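Local coordinates for protein trans-isoprenyl diphosphate synthase (Caulobacter crescentus, PDB 3OYR) that probably makes all-trans-octaprenyl diphosphate, precursor of the quinone side chain, by adding isopentenyl units to farnesyl diphosphate in a metal-dependent reaction, at residues B[191-196]-B[224-229]; B[65-70]-B[93-98]; B[61-66]-B[113-118]. All blocks are in the same frame, centred on the assembly; numbering follows the deposited sequence.

Interaction 1: residues B[191-196]-B[224-229]; sequences KTAELF and LGLAFQ. With DMA (dimethylallyl diphosphate), chain G; DMA (dimethylallyl diphosphate), chain D.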
# COMPACT_ATOMS: atom_id res chain seq x y z
N LYS B 191 -5.30 10.28 9.17
CA LYS B 191 -4.82 10.32 7.81
C LYS B 191 -3.54 11.13 7.66
O LYS B 191 -2.80 10.91 6.70
CB LYS B 191 -5.90 10.84 6.87
CG LYS B 191 -5.93 12.35 6.76
CD LYS B 191 -6.76 12.79 5.57
CE LYS B 191 -6.94 14.30 5.61
NZ LYS B 191 -7.70 14.78 4.41
N THR B 192 -3.27 12.06 8.58
CA THR B 192 -2.11 12.94 8.44
C THR B 192 -1.20 12.97 9.65
O THR B 192 0.01 12.83 9.51
CB THR B 192 -2.53 14.37 8.06
OG1 THR B 192 -3.25 14.34 6.81
CG2 THR B 192 -1.30 15.28 7.92
N ALA B 193 -1.76 13.16 10.84
CA ALA B 193 -0.92 13.38 12.01
C ALA B 193 -0.15 12.12 12.45
O ALA B 193 0.96 12.21 12.97
CB ALA B 193 -1.73 13.97 13.16
N GLU B 194 -0.74 10.94 12.22
CA GLU B 194 -0.14 9.68 12.63
C GLU B 194 1.21 9.35 11.97
O GLU B 194 2.12 8.84 12.63
CB GLU B 194 -1.10 8.53 12.38
CG GLU B 194 -0.95 7.42 13.39
CD GLU B 194 -1.55 7.81 14.73
OE1 GLU B 194 -2.74 8.20 14.80
OE2 GLU B 194 -0.81 7.74 15.72
N LEU B 195 1.36 9.65 10.68
CA LEU B 195 2.63 9.45 9.95
C LEU B 195 3.76 10.38 10.51
O LEU B 195 4.93 9.94 10.69
CB LEU B 195 2.42 9.64 8.44
CG LEU B 195 3.61 9.18 7.59
CD1 LEU B 195 4.09 7.78 8.00
CD2 LEU B 195 3.22 9.20 6.14
N PHE B 196 3.39 11.61 10.87
CA PHE B 196 4.30 12.52 11.56
C PHE B 196 4.69 11.99 12.93
O PHE B 196 5.87 12.01 13.25
CB PHE B 196 3.71 13.93 11.72
CG PHE B 196 3.82 14.78 10.48
CD1 PHE B 196 2.71 15.06 9.71
CD2 PHE B 196 5.05 15.32 10.09
CE1 PHE B 196 2.83 15.86 8.57
CE2 PHE B 196 5.18 16.11 8.97
CZ PHE B 196 4.07 16.40 8.21
N LEU B 224 2.38 18.17 15.85
CA LEU B 224 2.87 18.86 14.64
C LEU B 224 1.98 18.53 13.44
O LEU B 224 1.62 19.42 12.67
CB LEU B 224 4.33 18.53 14.32
CG LEU B 224 4.82 19.37 13.14
CD1 LEU B 224 5.82 20.37 13.56
CD2 LEU B 224 5.36 18.53 12.05
N GLY B 225 1.61 17.26 13.31
CA GLY B 225 0.79 16.83 12.19
C GLY B 225 -0.62 17.38 12.18
O GLY B 225 -1.15 17.70 11.11
N LEU B 226 -1.24 17.48 13.35
CA LEU B 226 -2.56 18.15 13.45
C LEU B 226 -2.49 19.61 12.98
O LEU B 226 -3.26 20.03 12.09
CB LEU B 226 -3.11 18.03 14.88
CG LEU B 226 -3.43 16.58 15.30
CD1 LEU B 226 -3.73 16.48 16.77
CD2 LEU B 226 -4.61 16.05 14.51
N ALA B 227 -1.53 20.37 13.52
CA ALA B 227 -1.26 21.75 13.08
C ALA B 227 -1.06 21.79 11.58
O ALA B 227 -1.69 22.60 10.87
CB ALA B 227 0.00 22.31 13.81
N PHE B 228 -0.21 20.87 11.10
CA PHE B 228 0.15 20.77 9.69
C PHE B 228 -1.08 20.62 8.81
O PHE B 228 -1.24 21.36 7.83
CB PHE B 228 1.13 19.59 9.46
CG PHE B 228 1.71 19.54 8.07
CD1 PHE B 228 2.84 20.28 7.75
CD2 PHE B 228 1.11 18.74 7.07
CE1 PHE B 228 3.37 20.25 6.44
CE2 PHE B 228 1.65 18.69 5.76
CZ PHE B 228 2.77 19.45 5.45
N GLN B 229 -1.95 19.68 9.17
CA GLN B 229 -3.13 19.39 8.36
C GLN B 229 -4.18 20.51 8.40
O GLN B 229 -4.79 20.83 7.37
CB GLN B 229 -3.74 18.06 8.76
CG GLN B 229 -4.83 17.60 7.82
CD GLN B 229 -4.36 17.47 6.38
OE1 GLN B 229 -3.31 16.88 6.11
NE2 GLN B 229 -5.12 18.00 5.46
C1 DMA G . -4.61 13.71 2.90
O1 DMA G . -4.70 15.13 2.88
C2 DMA G . -3.63 13.16 1.91
C3 DMA G . -2.79 12.16 2.20
C4 DMA G . -2.74 11.47 3.53
C5 DMA G . -1.86 11.70 1.12
PA DMA G . -5.20 16.03 1.62
O1A DMA G . -5.67 17.30 2.26
O2A DMA G . -6.10 15.28 0.67
O3A DMA G . -3.76 16.29 0.93
PB DMA G . -3.48 17.04 -0.47
O1B DMA G . -1.98 17.06 -0.40
O2B DMA G . -4.17 18.38 -0.35
O3B DMA G . -4.09 16.20 -1.57
C1 DMA D . 0.80 16.41 1.36
O1 DMA D . 1.99 16.47 2.17
C2 DMA D . 0.07 15.49 2.27
C3 DMA D . -0.76 15.93 3.22
C4 DMA D . -1.14 17.39 3.36
C5 DMA D . -1.35 14.90 4.13
PA DMA D . 3.12 17.61 2.13
O1A DMA D . 4.19 17.35 3.17
O2A DMA D . 2.44 18.95 2.20
O3A DMA D . 3.64 17.31 0.62
PB DMA D . 5.15 17.33 0.03
O1B DMA D . 5.78 16.01 0.42
O2B DMA D . 4.76 17.40 -1.43
O3B DMA D . 5.88 18.53 0.57
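Thr192 OG1 donates a 2.6 Å hydrogen bond to Gln229 OE1, arriving above the carbonyl plane, 52° out of it. The pair joins helices 181-206 and 211-238 of the all-helical isoprenoid synthase fold, where they wall the catalytic cavity; the two segments run roughly antiparallel (142°). Gln229 bends about CB-CG, which lays its amide across the threonine; NE2 is held by Asp233 and makes only a weak bond to O1A of the dimethylallyl diphosphate of chain G. Lys191 runs extended beside C1 of the same ligand, its NZ bonded to Gln170 and weakly to the ligand's O1. The backbones come closest at a residue without a side chain, Gly225, whose CA lies 3.9 Å from Ala193 CA. Ala193 CB packs against Leu226 CG at 3.8 Å. Further along, Phe196 packs on Leu224 CD2 and Gly225 CA, and its edge meets the face of Phe228 in an edge-to-face pair, centroids 5.0 Å apart and planes at 54°. Phe196 CZ stands over the centre of the Phe228 ring. At that ring's edge, and in its plane, Phe228 CZ is 3.3 Å from O2A of the chain D dimethylallyl diphosphate.

Interaction 2: residues B[65-70]-B[93-98]; sequences GKRLRP and AVEFIH. With DMA (dimethylallyl diphosphate), chain D.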
# COMPACT_ATOMS: atom_id res chain seq x y z
N GLY B 65 8.93 18.45 -2.97
CA GLY B 65 8.41 17.94 -1.71
C GLY B 65 9.33 18.38 -0.60
O GLY B 65 10.54 18.40 -0.77
N LYS B 66 8.74 18.73 0.54
CA LYS B 66 9.50 19.35 1.62
C LYS B 66 10.30 18.36 2.45
O LYS B 66 11.15 18.78 3.23
CB LYS B 66 8.57 20.17 2.52
CG LYS B 66 7.86 21.31 1.80
CD LYS B 66 6.85 22.00 2.74
CE LYS B 66 5.68 21.06 3.16
NZ LYS B 66 4.78 20.81 1.98
N ARG B 67 10.01 17.07 2.29
CA ARG B 67 10.73 16.01 3.00
C ARG B 67 10.66 16.14 4.52
O ARG B 67 11.56 15.69 5.23
CB ARG B 67 12.19 15.92 2.53
CG ARG B 67 12.29 15.69 1.01
CD ARG B 67 11.93 14.24 0.66
NE ARG B 67 12.29 13.93 -0.71
CZ ARG B 67 11.53 14.20 -1.77
NH1 ARG B 67 10.33 14.76 -1.60
NH2 ARG B 67 11.96 13.91 -2.98
N LEU B 68 9.57 16.73 5.02
CA LEU B 68 9.40 16.98 6.46
C LEU B 68 9.36 15.69 7.25
O LEU B 68 9.94 15.60 8.34
CB LEU B 68 8.14 17.80 6.76
CG LEU B 68 8.05 19.20 6.15
CD1 LEU B 68 6.87 19.96 6.71
CD2 LEU B 68 9.33 20.01 6.36
N ARG B 69 8.73 14.67 6.67
CA ARG B 69 8.64 13.40 7.35
C ARG B 69 9.98 12.70 7.59
O ARG B 69 10.27 12.40 8.76
CB ARG B 69 7.56 12.51 6.74
CG ARG B 69 6.17 13.02 7.02
CD ARG B 69 5.29 12.56 5.90
NE ARG B 69 3.98 13.20 5.89
CZ ARG B 69 3.70 14.32 5.25
NH1 ARG B 69 4.66 14.98 4.58
NH2 ARG B 69 2.48 14.80 5.31
N PRO B 70 10.82 12.48 6.52
CA PRO B 70 12.17 11.95 6.81
C PRO B 70 13.03 12.87 7.67
O PRO B 70 13.84 12.36 8.47
CB PRO B 70 12.82 11.74 5.42
CG PRO B 70 11.94 12.47 4.44
CD PRO B 70 10.56 12.49 5.06
N ALA B 93 12.11 4.92 4.33
CA ALA B 93 10.83 4.16 4.35
C ALA B 93 9.63 5.07 4.57
O ALA B 93 8.58 4.94 3.88
CB ALA B 93 10.87 3.08 5.43
N VAL B 94 9.80 6.04 5.48
CA VAL B 94 8.74 7.02 5.80
C VAL B 94 8.36 7.83 4.56
O VAL B 94 7.15 8.02 4.25
CB VAL B 94 9.21 7.93 6.97
CG1 VAL B 94 8.39 9.17 7.09
CG2 VAL B 94 9.17 7.16 8.25
N GLU B 95 9.37 8.30 3.83
CA GLU B 95 9.10 9.06 2.59
C GLU B 95 8.43 8.22 1.53
O GLU B 95 7.57 8.74 0.79
CB GLU B 95 10.37 9.74 2.02
CG GLU B 95 10.11 10.78 0.89
CD GLU B 95 9.22 11.97 1.31
OE1 GLU B 95 9.04 12.25 2.50
OE2 GLU B 95 8.72 12.67 0.42
N PHE B 96 8.83 6.96 1.40
CA PHE B 96 8.14 6.04 0.50
C PHE B 96 6.70 5.84 0.90
O PHE B 96 5.81 5.88 0.03
CB PHE B 96 8.83 4.67 0.42
CG PHE B 96 10.03 4.64 -0.51
CD1 PHE B 96 10.10 5.46 -1.63
CD2 PHE B 96 11.08 3.77 -0.26
CE1 PHE B 96 11.21 5.44 -2.48
CE2 PHE B 96 12.19 3.74 -1.10
CZ PHE B 96 12.26 4.57 -2.21
N ILE B 97 6.45 5.65 2.19
CA ILE B 97 5.06 5.52 2.65
C ILE B 97 4.26 6.77 2.29
O ILE B 97 3.19 6.67 1.70
CB ILE B 97 4.92 5.14 4.16
CG1 ILE B 97 5.27 3.66 4.36
CG2 ILE B 97 3.46 5.38 4.64
CD1 ILE B 97 5.75 3.32 5.80
N HIS B 98 4.83 7.93 2.59
CA HIS B 98 4.21 9.20 2.23
C HIS B 98 3.94 9.30 0.71
O HIS B 98 2.82 9.61 0.29
CB HIS B 98 5.07 10.35 2.75
CG HIS B 98 4.67 11.71 2.25
ND1 HIS B 98 3.42 12.25 2.48
CD2 HIS B 98 5.37 12.65 1.58
CE1 HIS B 98 3.36 13.45 1.95
NE2 HIS B 98 4.53 13.73 1.39
C1 DMA D . 0.80 16.41 1.36
O1 DMA D . 1.99 16.47 2.17
C2 DMA D . 0.07 15.49 2.27
C3 DMA D . -0.76 15.93 3.22
C4 DMA D . -1.14 17.39 3.36
C5 DMA D . -1.35 14.90 4.13
PA DMA D . 3.12 17.61 2.13
O1A DMA D . 4.19 17.35 3.17
O2A DMA D . 2.44 18.95 2.20
O3A DMA D . 3.64 17.31 0.62
PB DMA D . 5.15 17.33 0.03
O1B DMA D . 5.78 16.01 0.42
O2B DMA D . 4.76 17.40 -1.43
O3B DMA D . 5.88 18.53 0.57
O HOH W 1 8.34 15.30 0.74
O HOH W 2 7.56 14.29 3.93
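The loop 65-67 leads into helix 68-79, with Arg67 at its N-cap position, and Pro70 CA and Glu95 CA of helix 87-109 are the nearest CA pair at 6.0 Å. Side chains and two waters make the contact. The guanidinium of Arg69 lies flat on one face of the His98 imidazole, centres 3.7 Å apart and planes at 9°, while Arg69 CD sits over the same ring in a CH-pi contact. The stack turns both donors toward one diphosphate: Arg69 NH1 gives a nearly straight bond (175°) to O1A of the chain D dimethylallyl diphosphate, and His98 NE2 reaches its O1B at 2.8 Å. This is the diphosphate end of a substrate pocket in the polyprenyl synthase fold, joined by Lys66, whose backbone N and NZ both bind O3B, with NZ also taking O2A, and, from outside the two segments, by Arg115 NE. The lysine chain doubles back at its last two torsions, which brings NZ round to the oxygens; Ala345 OXT pairs with NZ as well. Behind this shell, Glu95 is bent at chi2 (60°), placing its carboxylate beside Arg67 and Pro70. Arg67 NH1 lies 3.3 Å from Glu95 OE2, but the oxygen is well out of the guanidinium plane, and the attraction is of charge alone; NH1 bonds to Gly64 O and NH2 to Ile61 O. One water accepts from Arg67 N and NH1 and lies within hydrogen-bonding distance of Glu95 OE2 and ligand O1B. A second links Arg69 N and NH1 to Glu95 OE1. Val94 CG1 packs on Arg69 CB at 3.5 Å.

Interaction 3: residues B[61-66]-B[113-118]; sequences IAAGGK and LRRGKV. With DMA (dimethylallyl diphosphate), chain D; DMA (dimethylallyl diphosphate), chain G.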
# COMPACT_ATOMS: atom_id res chain seq x y z
N ILE B 61 8.66 11.89 -6.99
CA ILE B 61 9.70 12.12 -6.01
C ILE B 61 10.63 13.28 -6.41
O ILE B 61 10.86 14.20 -5.62
CB ILE B 61 10.49 10.82 -5.71
CG1 ILE B 61 9.57 9.76 -5.07
CG2 ILE B 61 11.69 11.12 -4.80
CD1 ILE B 61 10.13 8.28 -5.18
N ALA B 62 11.14 13.25 -7.65
CA ALA B 62 12.01 14.34 -8.14
C ALA B 62 11.28 15.68 -8.36
O ALA B 62 11.94 16.72 -8.44
CB ALA B 62 12.78 13.90 -9.42
N ALA B 63 9.94 15.65 -8.42
CA ALA B 63 9.14 16.87 -8.63
C ALA B 63 9.27 17.91 -7.52
O ALA B 63 9.00 19.10 -7.73
CB ALA B 63 7.67 16.51 -8.81
N GLY B 64 9.67 17.47 -6.33
CA GLY B 64 9.83 18.35 -5.19
C GLY B 64 9.39 17.65 -3.92
O GLY B 64 9.48 16.42 -3.80
N GLY B 65 8.93 18.45 -2.97
CA GLY B 65 8.41 17.94 -1.71
C GLY B 65 9.33 18.38 -0.60
O GLY B 65 10.54 18.40 -0.77
N LYS B 66 8.74 18.73 0.54
CA LYS B 66 9.50 19.35 1.62
C LYS B 66 10.30 18.36 2.45
O LYS B 66 11.15 18.78 3.23
CB LYS B 66 8.57 20.17 2.52
CG LYS B 66 7.86 21.31 1.80
CD LYS B 66 6.85 22.00 2.74
CE LYS B 66 5.68 21.06 3.16
NZ LYS B 66 4.78 20.81 1.98
N LEU B 113 -3.10 18.08 -10.16
CA LEU B 113 -1.78 18.64 -9.96
C LEU B 113 -1.18 18.21 -8.62
O LEU B 113 -1.86 18.18 -7.60
CB LEU B 113 -1.88 20.17 -10.00
CG LEU B 113 -0.60 20.95 -10.28
CD1 LEU B 113 -0.17 20.80 -11.75
CD2 LEU B 113 -0.78 22.42 -9.93
N ARG B 114 0.11 17.89 -8.63
CA ARG B 114 0.84 17.49 -7.44
C ARG B 114 2.29 17.89 -7.60
O ARG B 114 2.95 17.49 -8.58
CB ARG B 114 0.73 15.97 -7.21
CG ARG B 114 1.69 15.45 -6.11
CD ARG B 114 1.27 15.89 -4.72
NE ARG B 114 -0.00 15.29 -4.35
CZ ARG B 114 -0.71 15.58 -3.26
NH1 ARG B 114 -0.27 16.48 -2.39
NH2 ARG B 114 -1.86 14.95 -3.05
N ARG B 115 2.77 18.69 -6.65
CA ARG B 115 4.14 19.20 -6.63
C ARG B 115 4.51 19.94 -7.93
O ARG B 115 5.66 19.87 -8.40
CB ARG B 115 5.15 18.07 -6.31
CG ARG B 115 5.04 17.49 -4.90
CD ARG B 115 6.01 16.30 -4.71
NE ARG B 115 6.01 15.79 -3.33
CZ ARG B 115 6.57 14.64 -2.94
NH1 ARG B 115 6.51 14.29 -1.65
NH2 ARG B 115 7.18 13.84 -3.83
N GLY B 116 3.54 20.63 -8.51
CA GLY B 116 3.78 21.46 -9.69
C GLY B 116 3.69 20.72 -11.02
O GLY B 116 3.70 21.35 -12.08
N LYS B 117 3.62 19.39 -10.97
CA LYS B 117 3.51 18.55 -12.17
C LYS B 117 2.11 17.96 -12.23
O LYS B 117 1.39 17.91 -11.23
CB LYS B 117 4.56 17.42 -12.16
CG LYS B 117 6.02 17.84 -12.38
CD LYS B 117 6.90 16.60 -12.57
CE LYS B 117 8.39 16.88 -12.42
NZ LYS B 117 9.19 15.63 -12.12
N VAL B 118 1.73 17.50 -13.42
CA VAL B 118 0.49 16.75 -13.62
C VAL B 118 0.54 15.51 -12.73
O VAL B 118 1.61 14.92 -12.56
CB VAL B 118 0.32 16.38 -15.14
CG1 VAL B 118 1.50 15.54 -15.65
CG2 VAL B 118 -0.99 15.68 -15.40
C1 DMA D . 0.80 16.41 1.36
O1 DMA D . 1.99 16.47 2.17
C2 DMA D . 0.07 15.49 2.27
C3 DMA D . -0.76 15.93 3.22
C4 DMA D . -1.14 17.39 3.36
C5 DMA D . -1.35 14.90 4.13
PA DMA D . 3.12 17.61 2.13
O1A DMA D . 4.19 17.35 3.17
O2A DMA D . 2.44 18.95 2.20
O3A DMA D . 3.64 17.31 0.62
PB DMA D . 5.15 17.33 0.03
O1B DMA D . 5.78 16.01 0.42
O2B DMA D . 4.76 17.40 -1.43
O3B DMA D . 5.88 18.53 0.57
C1 DMA G . -4.61 13.71 2.90
O1 DMA G . -4.70 15.13 2.88
C2 DMA G . -3.63 13.16 1.91
C3 DMA G . -2.79 12.16 2.20
C4 DMA G . -2.74 11.47 3.53
C5 DMA G . -1.86 11.70 1.12
PA DMA G . -5.20 16.03 1.62
O1A DMA G . -5.67 17.30 2.26
O2A DMA G . -6.10 15.28 0.67
O3A DMA G . -3.76 16.29 0.93
PB DMA G . -3.48 17.04 -0.47
O1B DMA G . -1.98 17.06 -0.40
O2B DMA G . -4.17 18.38 -0.35
O3B DMA G . -4.09 16.20 -1.57
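Arg115 carries most of this contact without a hydrogen bond to 61-66: one face of its guanidinium lies under Gly64 O, which stands 3.2 Å above the plane, and Gly65 CA meets the same group 3.6 Å from NE. Both approaches are made by glycine backbone, over the same face. Straight from CG to NE, the side chain spends its N-H groups elsewhere. NE points along a 177° bond to O2B of the chain D dimethylallyl diphosphate, NH1 takes O1B at 2.8 Å, and NH2 bonds to Leu60 O. The residue sits at the tip of a beta hairpin, strands 113-114 and 117-118 joined by a type I' turn from Arg114 to Lys117, which follows helix 87-109, the carrier of Asp105 and Asp109, calcium ligands within a DDxxD sequence. Next to it, Arg114 turns to the other ligand: bends at chi2 and chi3 bring NH1 to O1B of the chain G dimethylallyl diphosphate at 2.7 Å and NH2 to O3B, with Asp106 also held by NH2. The two neighbouring arginines thus serve separate diphosphates. Elsewhere in the contact, Ala63 CB packs against Arg115 CB at 3.9 Å and Lys117 CE at 3.7 Å, while Lys117 NZ bonds to His59 O.

In the fold
Interactions 1 and 2 are buried, whereas interaction 3 lies at the surface, its centre about 14 Å from the centre of the chain. Interactions 2 and 3 share Gly65 and Lys66, so a single loop faces both helix 87-109 and the hairpin that follows it; Glu95 OE2 and Arg115 NH1 form a weak, long ion pair between them. Interaction 1 joins two other helices and meets interaction 2 by packing, Phe196 CE1 lying 3.5 Å from Arg69 NH2. Chemistry shifts accordingly: aromatic and small-residue packing dominates interaction 1, a water-bridged charge network interaction 2, and backbone against guanidinium interaction 3. All three touch the chain D ligand; interactions 1 and 3 also reach that of chain G.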